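Local coordinates for protein HTH-type transcriptional repressor NemR (Escherichia coli, PDB 4YZE) that represses transcription of the nemRA-gloA operon by binding the NemR box and responds to electrophiles and reactive chlorine species, at residues A[138-143]-A[157-162]; A[82-87]-A[149-154]; A[90-95]-A[167-172]; A[13-18]-A[35-40]. The protein carries 5 engineered substitutions. All blocks are in the same frame, centred on the assembly; numbering follows the deposited sequence.

Contact 1 of 4, residues A[138-143]-A[157-162]; sequences LLSQAL and EPLQQA
Ser-140 and Ala-162 meet in a tight helix-helix packing contact, where helix 122-148 passes the first turn of helix 158-179 in the C-terminal domain of this TetR-family repressor. The short segments approach to 8.1 Å between axes, with their directions 127° apart, and small residues make this closeness possible. The methyl of Ala-162 sits on the backbone of segment 138-143, its CB 3.5 Å from Ser-140 N, and also touches Leu-139 CB at 4.0 Å. Ser-140 OG, anti to the backbone nitrogen (chi1 -170°), reaches over the start of helix 158-179, where it lies 3.5 Å from Pro-158 CB. Its approach to Leu-159 N has too poor an angle for a hydrogen bond. One turn on, Leu-143 lays a single branch over the same helix: CD1 is 3.6 Å from Pro-158 O and 3.8 Å from Gln-161 CG. Pro-158, the first helical residue after the N-cap Glu-157, sets its ring at the helix start. Around the contact, Leu-139 turns to Leu-77 of helix 54-79 and Tyr-91 of helix 84-97, Leu-143 packs on Ile-88, and Gln-161 touches His-191 of the second subunit.

Contact 2 of 4, residues A[82-87]-A[149-154]; sequences GNYRDR and NHSLTF. Engineered in segment 149-154: Ser-151 (natural residue Cys).
A capping box starts helix 84-97 here, and it packs against the Schellman turn that ends helix 122-148 and the loop running on from it. The contact centres on Asn-83, Tyr-84 and Arg-85 against Asn-149, Ser-151 and Leu-152. In the box, Asn-83 OD1 accepts from Asp-86 N at 2.9 Å, nearly straight (167°), while Asn-83 N gives its hydrogen to Asp-86 OD2, which it meets from above the carboxylate plane. Asn-83 CB faces the loop, 3.4 Å from Ser-151 OG, while chi1 of 62° folds the amide back to the helix start. Ser-151 is an engineered replacement of a cysteine; its hydroxyl donates to Asn-149 OD1 at 2.6 Å. In this engineered form that bond probably steadies the Asn-149 amide, whose ND2 comes to the edge of the Tyr-84 ring, 3.2 Å from CE2, with ring and amide planes 41° apart. An alanine in place of Asn-83 is likely to leave Asp-86 N without its capping acceptor and the first helical turn less firmly held. Leu-152 reaches the same turn with CD2, 3.6 Å from Arg-85 N, and Arg-85 CB lies 3.7 Å from Ser-151 O. The extended Arg-85 chain then leads away to the carbonyls of Ile-196 and Lys-193. His-150, with positive phi, is the C-prime residue of the Schellman motif. The whole is a capping box packed on a Schellman turn, within the largely helical C-terminal domain of the TetR family.

Contact 3 of 4, residues A[90-95]-A[167-172]; sequences AYYQQT and ALWLGA
Trp-169 crosses from helix 158-179 to helix 84-97, and its side chain carries most of the contact. CB, the first atom out, lies 4.0 Å from Tyr-92 CE1. CG stands anti to the backbone nitrogen (chi1 175°), which sends the indole across to the other of two nearly parallel segments, their axes 11.7 Å apart. Over CG comes the phenol oxygen of Tyr-91: OH lies above one face of the indole, offset toward the rim, 3.5 Å from CG. CD1 lies 3.8 Å from Tyr-91 CZ, and the five-membered ring and the phenol form an offset stack with planes 22° apart. These segments belong to the largely helical C-terminal domain of the TetR family, and the indole comes within about 4 Å, side chain to side chain, of Cys-108, which plays a central role in the response to reactive chlorine species. At NE1 the N-H reaches Thr-95 OG1 at 2.7 Å, the oxygen lying in the indole plane although the bond is bent to 142°. Thr-95 OG1 in turn donates to Tyr-91 O at 2.8 Å; the bond from NE1 and the Tyr-91 stack together are likely to limit rotation of the indole. Thr-95 CG2 lies 3.3 Å from Trp-169 NE1. Farther along the indole, the same Tyr-91 OH stands over CD2, CE2 and CE3, and Tyr-69 of helix 54-79 touches the side chain. Beside the tryptophan, Tyr-92 OH passes Leu-168 CD1 and bonds to Leu-165 O, while Leu-168 packs on Ala-167 of the second subunit.

Contact 4 of 4, residues A[13-18]-A[35-40]; sequences EHLLAT and ELLKTA
Thr-18 and Ala-40 stand at the centre of the first shell, with Thr-18 OG1 3.6 Å from Ala-40 CB. The threonine methyl CG2 rests 3.7 Å from Leu-36 CD2 and equally far from Thr-39 CG2. Leu-15 brings CD2 to Leu-36 CD1 at 3.7 Å, the two side chains crossing at about a right angle, and the same methyl reaches Ala-40 CB at 4.0 Å. At the exposed margin His-14 NE2 makes a weak, bent hydrogen bond (122°) to Ala-40 O, 3.0 Å away at the edge of the imidazole. Behind this shell, Thr-18 OG1 donates to His-14 O at 2.7 Å, and chi1 of -48° lets the hydroxyl turn back to its own helix while the methyl faces helix 33-40. A serine in place of Thr-18 would probably keep that bond but lose the methyl, opening a gap beside Leu-36 and Thr-39. The packing sets helix 10-26 against helix 33-40, the first helix of the predicted helix-turn-helix DNA-binding motif, helix 44-50 being the second; the segment axes lie 119° apart. Leu-15 also packs on Phe-47 of helix 44-50 and Phe-57 of helix 54-79, while Leu-36 touches Leu-22 of helix 10-26.

In the fold
Contact 4 comes first along the chain and closes before the others open; it lies in the N-terminal DNA-binding region, across the chain's centre from contacts 1, 2 and 3 and 29 to 41 Å from their centres. Those three share the C-terminal domain, with centres 12 to 17 Å apart. Contact 2 opens first and alternates with both contacts 1 and 3, while contact 1 is nested inside contact 3. Contacts 1 and 3 both use helix 158-179, contacts 2 and 3 helix 84-97; contacts 1 and 2 touch through Leu-143 and Leu-152. Contact 3 lies beside Cys-108, and contacts 1 and 3 both touch the second subunit, consistent with a sensing region close to the dimer interface.

Contact 1 of 4, residues A[138-143]-A[157-162]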
loop_
_atom_site.group_PDB
_atom_site.type_symbol
_atom_site.label_atom_id
_atom_site.label_comp_id
_atom_site.label_asym_id
_atom_site.label_seq_id
_atom_site.Cartn_x
_atom_site.Cartn_y
_atom_site.Cartn_z
ATOM N N LEU A 138 10.347 5.976 15.063
ATOM C CA LEU A 138 11.754 5.583 15.034
ATOM C C LEU A 138 12.521 6.262 13.884
ATOM O O LEU A 138 13.652 6.748 14.076
ATOM C CB LEU A 138 11.901 4.066 14.965
ATOM C CG LEU A 138 11.618 3.320 16.271
ATOM C CD1 LEU A 138 11.562 1.818 16.028
ATOM C CD2 LEU A 138 12.671 3.666 17.330
ATOM N N LEU A 139 11.903 6.290 12.703
ATOM C CA LEU A 139 12.491 6.929 11.528
ATOM C C LEU A 139 12.671 8.429 11.768
ATOM O O LEU A 139 13.679 9.019 11.367
ATOM C CB LEU A 139 11.609 6.697 10.297
ATOM C CG LEU A 139 11.522 5.261 9.776
ATOM C CD1 LEU A 139 10.404 5.116 8.745
ATOM C CD2 LEU A 139 12.845 4.816 9.186
ATOM N N SER A 140 11.688 9.029 12.428
ATOM C CA SER A 140 11.704 10.448 12.761
ATOM C C SER A 140 12.857 10.786 13.694
ATOM O O SER A 140 13.549 11.788 13.487
ATOM C CB SER A 140 10.397 10.847 13.435
ATOM O OG SER A 140 10.320 12.245 13.554
ATOM N N GLN A 141 13.061 9.955 14.714
ATOM C CA GLN A 141 14.142 10.196 15.661
ATOM C C GLN A 141 15.501 10.080 14.951
ATOM O O GLN A 141 16.416 10.883 15.204
ATOM C CB GLN A 141 14.042 9.237 16.850
ATOM C CG GLN A 141 14.993 9.564 17.992
ATOM C CD GLN A 141 14.803 10.982 18.549
ATOM O OE1 GLN A 141 13.789 11.276 19.191
ATOM N NE2 GLN A 141 15.784 11.867 18.303
ATOM N N ALA A 142 15.615 9.103 14.044
ATOM C CA ALA A 142 16.849 8.908 13.270
ATOM C C ALA A 142 17.153 10.132 12.422
ATOM O O ALA A 142 18.310 10.561 12.331
ATOM C CB ALA A 142 16.749 7.663 12.374
ATOM N N LEU A 143 16.121 10.682 11.786
ATOM C CA LEU A 143 16.303 11.862 10.950
ATOM C C LEU A 143 16.795 13.049 11.789
ATOM O O LEU A 143 17.706 13.766 11.372
ATOM C CB LEU A 143 15.020 12.217 10.200
ATOM C CG LEU A 143 14.590 11.201 9.124
ATOM C CD1 LEU A 143 13.120 11.366 8.811
ATOM C CD2 LEU A 143 15.427 11.333 7.847
ATOM N N GLU A 157 10.227 19.178 8.490
ATOM C CA GLU A 157 10.183 18.525 9.804
ATOM C C GLU A 157 10.418 17.009 9.732
ATOM O O GLU A 157 10.010 16.359 8.774
ATOM C CB GLU A 157 8.850 18.838 10.493
ATOM C CG GLU A 157 8.657 20.361 10.653
ATOM C CD GLU A 157 7.339 20.781 11.312
ATOM O OE1 GLU A 157 6.517 19.920 11.695
ATOM O OE2 GLU A 157 7.129 22.006 11.441
ATOM N N PRO A 158 11.102 16.461 10.753
ATOM C CA PRO A 158 11.455 15.037 10.848
ATOM C C PRO A 158 10.227 14.129 10.759
ATOM O O PRO A 158 10.234 13.131 10.013
ATOM C CB PRO A 158 12.065 14.923 12.248
ATOM C CG PRO A 158 12.535 16.295 12.599
ATOM C CD PRO A 158 11.620 17.255 11.891
ATOM N N LEU A 159 9.180 14.470 11.509
ATOM C CA LEU A 159 7.967 13.638 11.514
ATOM C C LEU A 159 7.330 13.607 10.137
ATOM O O LEU A 159 7.016 12.533 9.613
ATOM C CB LEU A 159 6.950 14.132 12.555
ATOM C CG LEU A 159 5.771 13.175 12.787
ATOM C CD1 LEU A 159 6.273 11.788 13.204
ATOM C CD2 LEU A 159 4.785 13.723 13.812
ATOM N N GLN A 160 7.145 14.786 9.551
ATOM C CA GLN A 160 6.639 14.883 8.186
ATOM C C GLN A 160 7.477 14.012 7.248
ATOM O O GLN A 160 6.942 13.200 6.484
ATOM C CB GLN A 160 6.664 16.341 7.717
ATOM N N GLN A 161 8.794 14.145 7.333
ATOM C CA GLN A 161 9.644 13.401 6.414
ATOM C C GLN A 161 9.587 11.924 6.753
ATOM O O GLN A 161 9.596 11.092 5.854
ATOM C CB GLN A 161 11.091 13.927 6.414
ATOM C CG GLN A 161 12.051 13.082 5.576
ATOM C CD GLN A 161 11.684 13.051 4.092
ATOM O OE1 GLN A 161 11.250 12.017 3.553
ATOM N NE2 GLN A 161 11.861 14.179 3.426
ATOM N N ALA A 162 9.512 11.592 8.040
ATOM C CA ALA A 162 9.399 10.177 8.425
ATOM C C ALA A 162 8.130 9.520 7.876
ATOM O O ALA A 162 8.146 8.348 7.516
ATOM C CB ALA A 162 9.460 10.011 9.944
#

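Contact 2 of 4, residues A[82-87]-A[149-154]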
loop_
_atom_site.group_PDB
_atom_site.type_symbol
_atom_site.label_atom_id
_atom_site.label_comp_id
_atom_site.label_asym_id
_atom_site.label_seq_id
_atom_site.Cartn_x
_atom_site.Cartn_y
_atom_site.Cartn_z
ATOM N N GLY A 82 27.548 2.403 10.886
ATOM C CA GLY A 82 27.665 3.673 10.183
ATOM C C GLY A 82 26.878 4.803 10.824
ATOM O O GLY A 82 26.470 4.703 11.986
ATOM N N ASN A 83 26.653 5.877 10.069
ATOM C CA ASN A 83 25.911 7.021 10.595
ATOM C C ASN A 83 24.405 6.914 10.376
ATOM O O ASN A 83 23.913 5.933 9.788
ATOM C CB ASN A 83 26.477 8.359 10.063
ATOM C CG ASN A 83 26.377 8.500 8.529
ATOM O OD1 ASN A 83 25.520 7.896 7.872
ATOM N ND2 ASN A 83 27.250 9.335 7.963
ATOM N N TYR A 84 23.664 7.914 10.845
ATOM C CA TYR A 84 22.208 7.851 10.731
ATOM C C TYR A 84 21.723 7.808 9.292
ATOM O O TYR A 84 20.665 7.268 9.027
ATOM C CB TYR A 84 21.541 8.992 11.489
ATOM C CG TYR A 84 21.763 8.879 12.967
ATOM C CD1 TYR A 84 21.116 7.904 13.705
ATOM C CD2 TYR A 84 22.646 9.729 13.625
ATOM C CE1 TYR A 84 21.325 7.779 15.058
ATOM C CE2 TYR A 84 22.859 9.614 14.979
ATOM C CZ TYR A 84 22.201 8.638 15.689
ATOM O OH TYR A 84 22.416 8.527 17.042
ATOM N N ARG A 85 22.480 8.381 8.362
ATOM C CA ARG A 85 22.059 8.301 6.977
ATOM C C ARG A 85 22.215 6.853 6.495
ATOM O O ARG A 85 21.293 6.309 5.870
ATOM C CB ARG A 85 22.828 9.276 6.086
ATOM C CG ARG A 85 22.391 9.229 4.630
ATOM C CD ARG A 85 23.007 10.323 3.796
ATOM N NE ARG A 85 22.643 10.206 2.385
ATOM C CZ ARG A 85 23.216 9.361 1.529
ATOM N NH1 ARG A 85 24.182 8.540 1.932
ATOM N NH2 ARG A 85 22.828 9.334 0.262
ATOM N N ASP A 86 23.362 6.234 6.801
ATOM C CA ASP A 86 23.604 4.839 6.434
ATOM C C ASP A 86 22.519 3.921 6.990
ATOM O O ASP A 86 22.075 2.974 6.328
ATOM C CB ASP A 86 24.955 4.367 6.968
ATOM C CG ASP A 86 26.124 5.164 6.412
ATOM O OD1 ASP A 86 26.028 5.680 5.272
ATOM O OD2 ASP A 86 27.152 5.253 7.123
ATOM N N ARG A 87 22.102 4.192 8.220
ATOM C CA ARG A 87 21.123 3.337 8.876
ATOM C C ARG A 87 19.748 3.470 8.232
ATOM O O ARG A 87 19.058 2.485 8.016
ATOM C CB ARG A 87 21.075 3.636 10.372
ATOM C CG ARG A 87 22.372 3.264 11.077
ATOM C CD ARG A 87 22.395 3.818 12.488
ATOM N NE ARG A 87 23.757 4.015 12.972
ATOM C CZ ARG A 87 24.073 4.303 14.230
ATOM N NH1 ARG A 87 23.120 4.422 15.146
ATOM N NH2 ARG A 87 25.345 4.465 14.570
ATOM N N ASN A 149 23.843 15.549 14.489
ATOM C CA ASN A 149 25.269 15.268 14.331
ATOM C C ASN A 149 25.804 15.507 12.916
ATOM O O ASN A 149 26.927 15.115 12.615
ATOM C CB ASN A 149 25.637 13.869 14.850
ATOM C CG ASN A 149 25.183 12.740 13.920
ATOM O OD1 ASN A 149 24.662 12.965 12.823
ATOM N ND2 ASN A 149 25.395 11.510 14.369
ATOM N N HIS A 150 24.984 16.117 12.055
ATOM C CA HIS A 150 25.411 16.561 10.717
ATOM C C HIS A 150 25.722 15.394 9.746
ATOM O O HIS A 150 26.570 15.546 8.862
ATOM C CB HIS A 150 26.608 17.542 10.836
ATOM C CG HIS A 150 26.754 18.495 9.685
ATOM N ND1 HIS A 150 25.783 19.411 9.345
ATOM C CD2 HIS A 150 27.766 18.680 8.804
ATOM C CE1 HIS A 150 26.189 20.119 8.304
ATOM N NE2 HIS A 150 27.384 19.685 7.949
ATOM N N SER A 151 25.034 14.254 9.920
ATOM C CA SER A 151 25.124 13.083 9.026
ATOM C C SER A 151 24.307 13.217 7.743
ATOM O O SER A 151 24.546 12.495 6.772
ATOM C CB SER A 151 24.549 11.820 9.702
ATOM O OG SER A 151 25.255 11.415 10.851
ATOM N N LEU A 152 23.282 14.060 7.767
ATOM C CA LEU A 152 22.298 14.049 6.691
ATOM C C LEU A 152 21.499 15.323 6.671
ATOM O O LEU A 152 21.349 15.978 7.693
ATOM C CB LEU A 152 21.342 12.862 6.847
ATOM C CG LEU A 152 20.632 12.672 8.193
ATOM C CD1 LEU A 152 19.385 13.545 8.317
ATOM C CD2 LEU A 152 20.265 11.211 8.411
ATOM N N THR A 153 20.945 15.635 5.509
ATOM C CA THR A 153 20.140 16.832 5.353
ATOM C C THR A 153 18.907 16.468 4.534
ATOM O O THR A 153 18.950 15.521 3.739
ATOM C CB THR A 153 20.955 17.984 4.683
ATOM O OG1 THR A 153 20.273 19.231 4.860
ATOM C CG2 THR A 153 21.184 17.717 3.203
ATOM N N PHE A 154 17.811 17.193 4.762
ATOM C CA PHE A 154 16.577 17.026 4.000
ATOM C C PHE A 154 15.668 18.231 4.214
ATOM O O PHE A 154 15.912 19.047 5.090
ATOM C CB PHE A 154 15.836 15.738 4.416
ATOM C CG PHE A 154 15.441 15.707 5.867
ATOM C CD1 PHE A 154 16.315 15.215 6.828
ATOM C CD2 PHE A 154 14.192 16.169 6.275
ATOM C CE1 PHE A 154 15.955 15.185 8.175
ATOM C CE2 PHE A 154 13.821 16.153 7.619
ATOM C CZ PHE A 154 14.703 15.654 8.571
#

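Contact 3 of 4, residues A[90-95]-A[167-172]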
loop_
_atom_site.group_PDB
_atom_site.type_symbol
_atom_site.label_atom_id
_atom_site.label_comp_id
_atom_site.label_asym_id
_atom_site.label_seq_id
_atom_site.Cartn_x
_atom_site.Cartn_y
_atom_site.Cartn_z
ATOM N N ALA A 90 19.695 1.612 5.110
ATOM C CA ALA A 90 19.699 0.179 5.368
ATOM C C ALA A 90 18.263 -0.351 5.552
ATOM O O ALA A 90 17.963 -1.501 5.219
ATOM C CB ALA A 90 20.568 -0.137 6.575
ATOM N N TYR A 91 17.394 0.505 6.082
ATOM C CA TYR A 91 15.980 0.202 6.233
ATOM C C TYR A 91 15.405 -0.149 4.879
ATOM O O TYR A 91 14.717 -1.160 4.741
ATOM C CB TYR A 91 15.263 1.411 6.840
ATOM C CG TYR A 91 13.739 1.399 6.858
ATOM C CD1 TYR A 91 13.029 0.498 7.649
ATOM C CD2 TYR A 91 13.017 2.352 6.141
ATOM C CE1 TYR A 91 11.629 0.523 7.689
ATOM C CE2 TYR A 91 11.637 2.386 6.165
ATOM C CZ TYR A 91 10.939 1.474 6.942
ATOM O OH TYR A 91 9.550 1.533 6.960
ATOM N N TYR A 92 15.696 0.656 3.864
ATOM C CA TYR A 92 15.224 0.289 2.539
ATOM C C TYR A 92 15.991 -0.882 1.935
ATOM O O TYR A 92 15.417 -1.675 1.180
ATOM C CB TYR A 92 15.229 1.484 1.600
ATOM C CG TYR A 92 14.186 2.512 1.928
ATOM C CD1 TYR A 92 12.905 2.438 1.385
ATOM C CD2 TYR A 92 14.484 3.569 2.767
ATOM C CE1 TYR A 92 11.938 3.400 1.693
ATOM C CE2 TYR A 92 13.534 4.521 3.082
ATOM C CZ TYR A 92 12.270 4.440 2.534
ATOM O OH TYR A 92 11.341 5.401 2.846
ATOM N N GLN A 93 17.288 -0.986 2.232
ATOM C CA GLN A 93 18.090 -2.064 1.643
ATOM C C GLN A 93 17.662 -3.420 2.212
ATOM O O GLN A 93 17.582 -4.410 1.486
ATOM C CB GLN A 93 19.592 -1.817 1.849
ATOM C CG GLN A 93 20.510 -2.893 1.274
ATOM C CD GLN A 93 20.448 -2.999 -0.242
ATOM O OE1 GLN A 93 20.133 -4.060 -0.792
ATOM N NE2 GLN A 93 20.759 -1.904 -0.925
ATOM N N GLN A 94 17.370 -3.454 3.510
ATOM C CA GLN A 94 16.847 -4.667 4.151
ATOM C C GLN A 94 15.491 -5.080 3.562
ATOM O O GLN A 94 15.226 -6.260 3.356
ATOM C CB GLN A 94 16.683 -4.437 5.654
ATOM C CG GLN A 94 17.363 -5.474 6.538
ATOM C CD GLN A 94 18.524 -4.887 7.329
ATOM O OE1 GLN A 94 19.379 -4.193 6.774
ATOM N NE2 GLN A 94 18.553 -5.156 8.632
ATOM N N THR A 95 14.640 -4.092 3.306
ATOM C CA THR A 95 13.351 -4.337 2.686
ATOM C C THR A 95 13.574 -5.006 1.344
ATOM O O THR A 95 12.899 -5.993 1.015
ATOM C CB THR A 95 12.578 -3.033 2.475
ATOM O OG1 THR A 95 12.367 -2.393 3.737
ATOM C CG2 THR A 95 11.237 -3.315 1.820
ATOM N N ALA A 167 5.196 5.978 4.110
ATOM C CA ALA A 167 4.198 5.849 3.045
ATOM C C ALA A 167 4.883 5.315 1.792
ATOM O O ALA A 167 4.349 4.455 1.091
ATOM C CB ALA A 167 3.554 7.163 2.764
ATOM N N LEU A 168 6.089 5.807 1.525
ATOM C CA LEU A 168 6.824 5.377 0.326
ATOM C C LEU A 168 7.156 3.885 0.369
ATOM O O LEU A 168 6.988 3.156 -0.626
ATOM C CB LEU A 168 8.116 6.189 0.196
ATOM C CG LEU A 168 8.824 6.456 -1.134
ATOM C CD1 LEU A 168 10.339 6.530 -0.940
ATOM C CD2 LEU A 168 8.486 5.492 -2.222
ATOM N N TRP A 169 7.669 3.450 1.513
ATOM C CA TRP A 169 8.003 2.048 1.753
ATOM C C TRP A 169 6.782 1.138 1.574
ATOM O O TRP A 169 6.872 0.065 0.977
ATOM C CB TRP A 169 8.535 1.933 3.189
ATOM C CG TRP A 169 8.819 0.544 3.675
ATOM C CD1 TRP A 169 10.001 -0.136 3.578
ATOM C CD2 TRP A 169 7.912 -0.328 4.376
ATOM N NE1 TRP A 169 9.879 -1.378 4.161
ATOM C CE2 TRP A 169 8.609 -1.522 4.655
ATOM C CE3 TRP A 169 6.582 -0.212 4.795
ATOM C CZ2 TRP A 169 8.015 -2.603 5.331
ATOM C CZ3 TRP A 169 5.993 -1.287 5.463
ATOM C CH2 TRP A 169 6.713 -2.465 5.722
ATOM N N LEU A 170 5.644 1.590 2.092
ATOM C CA LEU A 170 4.382 0.853 2.032
ATOM C C LEU A 170 3.925 0.737 0.583
ATOM O O LEU A 170 3.615 -0.364 0.091
ATOM C CB LEU A 170 3.324 1.588 2.909
ATOM C CG LEU A 170 2.583 0.848 4.026
ATOM C CD1 LEU A 170 1.524 1.751 4.651
ATOM C CD2 LEU A 170 1.926 -0.431 3.526
ATOM N N GLY A 171 3.925 1.858 -0.131
ATOM C CA GLY A 171 3.414 1.854 -1.499
ATOM C C GLY A 171 4.334 1.078 -2.432
ATOM O O GLY A 171 3.896 0.404 -3.382
ATOM N N ALA A 172 5.625 1.135 -2.153
ATOM C CA ALA A 172 6.569 0.479 -3.048
ATOM C C ALA A 172 6.449 -1.021 -2.886
ATOM O O ALA A 172 6.556 -1.761 -3.864
ATOM C CB ALA A 172 8.027 0.943 -2.786
#

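Contact 4 of 4, residues A[13-18]-A[35-40]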
loop_
_atom_site.group_PDB
_atom_site.type_symbol
_atom_site.label_atom_id
_atom_site.label_comp_id
_atom_site.label_asym_id
_atom_site.label_seq_id
_atom_site.Cartn_x
_atom_site.Cartn_y
_atom_site.Cartn_z
ATOM N N GLU A 13 2.846 -18.604 22.692
ATOM C CA GLU A 13 3.667 -18.114 21.582
ATOM C C GLU A 13 3.465 -18.977 20.338
ATOM O O GLU A 13 3.444 -18.472 19.213
ATOM C CB GLU A 13 5.153 -18.087 21.956
ATOM C CG GLU A 13 5.556 -16.954 22.888
ATOM C CD GLU A 13 5.507 -15.585 22.219
ATOM O OE1 GLU A 13 6.043 -15.445 21.095
ATOM O OE2 GLU A 13 4.935 -14.649 22.823
ATOM N N HIS A 14 3.311 -20.279 20.547
ATOM C CA HIS A 14 3.111 -21.190 19.430
ATOM C C HIS A 14 1.856 -20.838 18.639
ATOM O O HIS A 14 1.907 -20.774 17.412
ATOM C CB HIS A 14 3.051 -22.640 19.897
ATOM C CG HIS A 14 3.002 -23.621 18.773
ATOM N ND1 HIS A 14 3.806 -23.510 17.651
ATOM C CD2 HIS A 14 2.244 -24.722 18.576
ATOM C CE1 HIS A 14 3.546 -24.498 16.826
ATOM N NE2 HIS A 14 2.599 -25.256 17.363
ATOM N N LEU A 15 0.742 -20.612 19.336
ATOM C CA LEU A 15 -0.496 -20.190 18.678
ATOM C C LEU A 15 -0.305 -18.862 17.922
ATOM O O LEU A 15 -0.705 -18.723 16.763
ATOM C CB LEU A 15 -1.626 -20.049 19.699
ATOM C CG LEU A 15 -2.271 -21.330 20.240
ATOM C CD1 LEU A 15 -3.135 -21.033 21.452
ATOM C CD2 LEU A 15 -3.091 -22.031 19.168
ATOM N N LEU A 16 0.312 -17.889 18.582
ATOM C CA LEU A 16 0.507 -16.580 17.969
ATOM C C LEU A 16 1.349 -16.698 16.700
ATOM O O LEU A 16 0.994 -16.141 15.661
ATOM C CB LEU A 16 1.136 -15.612 18.968
ATOM C CG LEU A 16 0.220 -15.294 20.153
ATOM C CD1 LEU A 16 0.978 -14.555 21.250
ATOM C CD2 LEU A 16 -1.005 -14.481 19.708
ATOM N N ALA A 17 2.429 -17.474 16.783
ATOM C CA ALA A 17 3.345 -17.663 15.654
ATOM C C ALA A 17 2.644 -18.319 14.475
ATOM O O ALA A 17 2.769 -17.869 13.331
ATOM C CB ALA A 17 4.556 -18.483 16.078
ATOM N N THR A 18 1.918 -19.395 14.765
ATOM C CA THR A 18 1.151 -20.100 13.744
ATOM C C THR A 18 0.150 -19.148 13.098
ATOM O O THR A 18 0.040 -19.099 11.872
ATOM C CB THR A 18 0.393 -21.281 14.347
ATOM O OG1 THR A 18 1.284 -22.052 15.165
ATOM C CG2 THR A 18 -0.186 -22.159 13.246
ATOM N N GLU A 35 -8.564 -24.259 11.214
ATOM C CA GLU A 35 -7.328 -24.317 10.445
ATOM C C GLU A 35 -6.148 -23.950 11.348
ATOM O O GLU A 35 -5.101 -24.606 11.340
ATOM C CB GLU A 35 -7.405 -23.383 9.238
ATOM C CG GLU A 35 -6.124 -23.319 8.413
ATOM C CD GLU A 35 -6.257 -22.407 7.206
ATOM O OE1 GLU A 35 -7.238 -21.631 7.154
ATOM O OE2 GLU A 35 -5.384 -22.470 6.308
ATOM N N LEU A 36 -6.337 -22.904 12.140
ATOM C CA LEU A 36 -5.314 -22.455 13.071
ATOM C C LEU A 36 -4.971 -23.550 14.083
ATOM O O LEU A 36 -3.795 -23.859 14.289
ATOM C CB LEU A 36 -5.780 -21.188 13.784
ATOM C CG LEU A 36 -4.818 -20.429 14.702
ATOM C CD1 LEU A 36 -4.886 -20.929 16.131
ATOM C CD2 LEU A 36 -3.390 -20.503 14.184
ATOM N N LEU A 37 -5.992 -24.143 14.704
ATOM C CA LEU A 37 -5.745 -25.108 15.770
ATOM C C LEU A 37 -5.126 -26.398 15.241
ATOM O O LEU A 37 -4.276 -26.999 15.897
ATOM C CB LEU A 37 -7.032 -25.424 16.527
ATOM C CG LEU A 37 -7.819 -24.278 17.144
ATOM C CD1 LEU A 37 -9.055 -24.828 17.842
ATOM C CD2 LEU A 37 -6.967 -23.486 18.112
ATOM N N LYS A 38 -5.557 -26.827 14.061
ATOM C CA LYS A 38 -5.042 -28.065 13.485
ATOM C C LYS A 38 -3.588 -27.881 13.068
ATOM O O LYS A 38 -2.770 -28.783 13.217
ATOM C CB LYS A 38 -5.896 -28.511 12.294
ATOM N N THR A 39 -3.275 -26.697 12.554
ATOM C CA THR A 39 -1.913 -26.359 12.161
ATOM C C THR A 39 -0.994 -26.220 13.385
ATOM O O THR A 39 0.168 -26.640 13.357
ATOM C CB THR A 39 -1.894 -25.058 11.338
ATOM O OG1 THR A 39 -2.889 -25.129 10.303
ATOM C CG2 THR A 39 -0.512 -24.821 10.715
ATOM N N ALA A 40 -1.517 -25.634 14.461
ATOM C CA ALA A 40 -0.730 -25.464 15.679
ATOM C C ALA A 40 -0.714 -26.727 16.535
ATOM O O ALA A 40 0.064 -26.823 17.492
ATOM C CB ALA A 40 -1.251 -24.293 16.488
#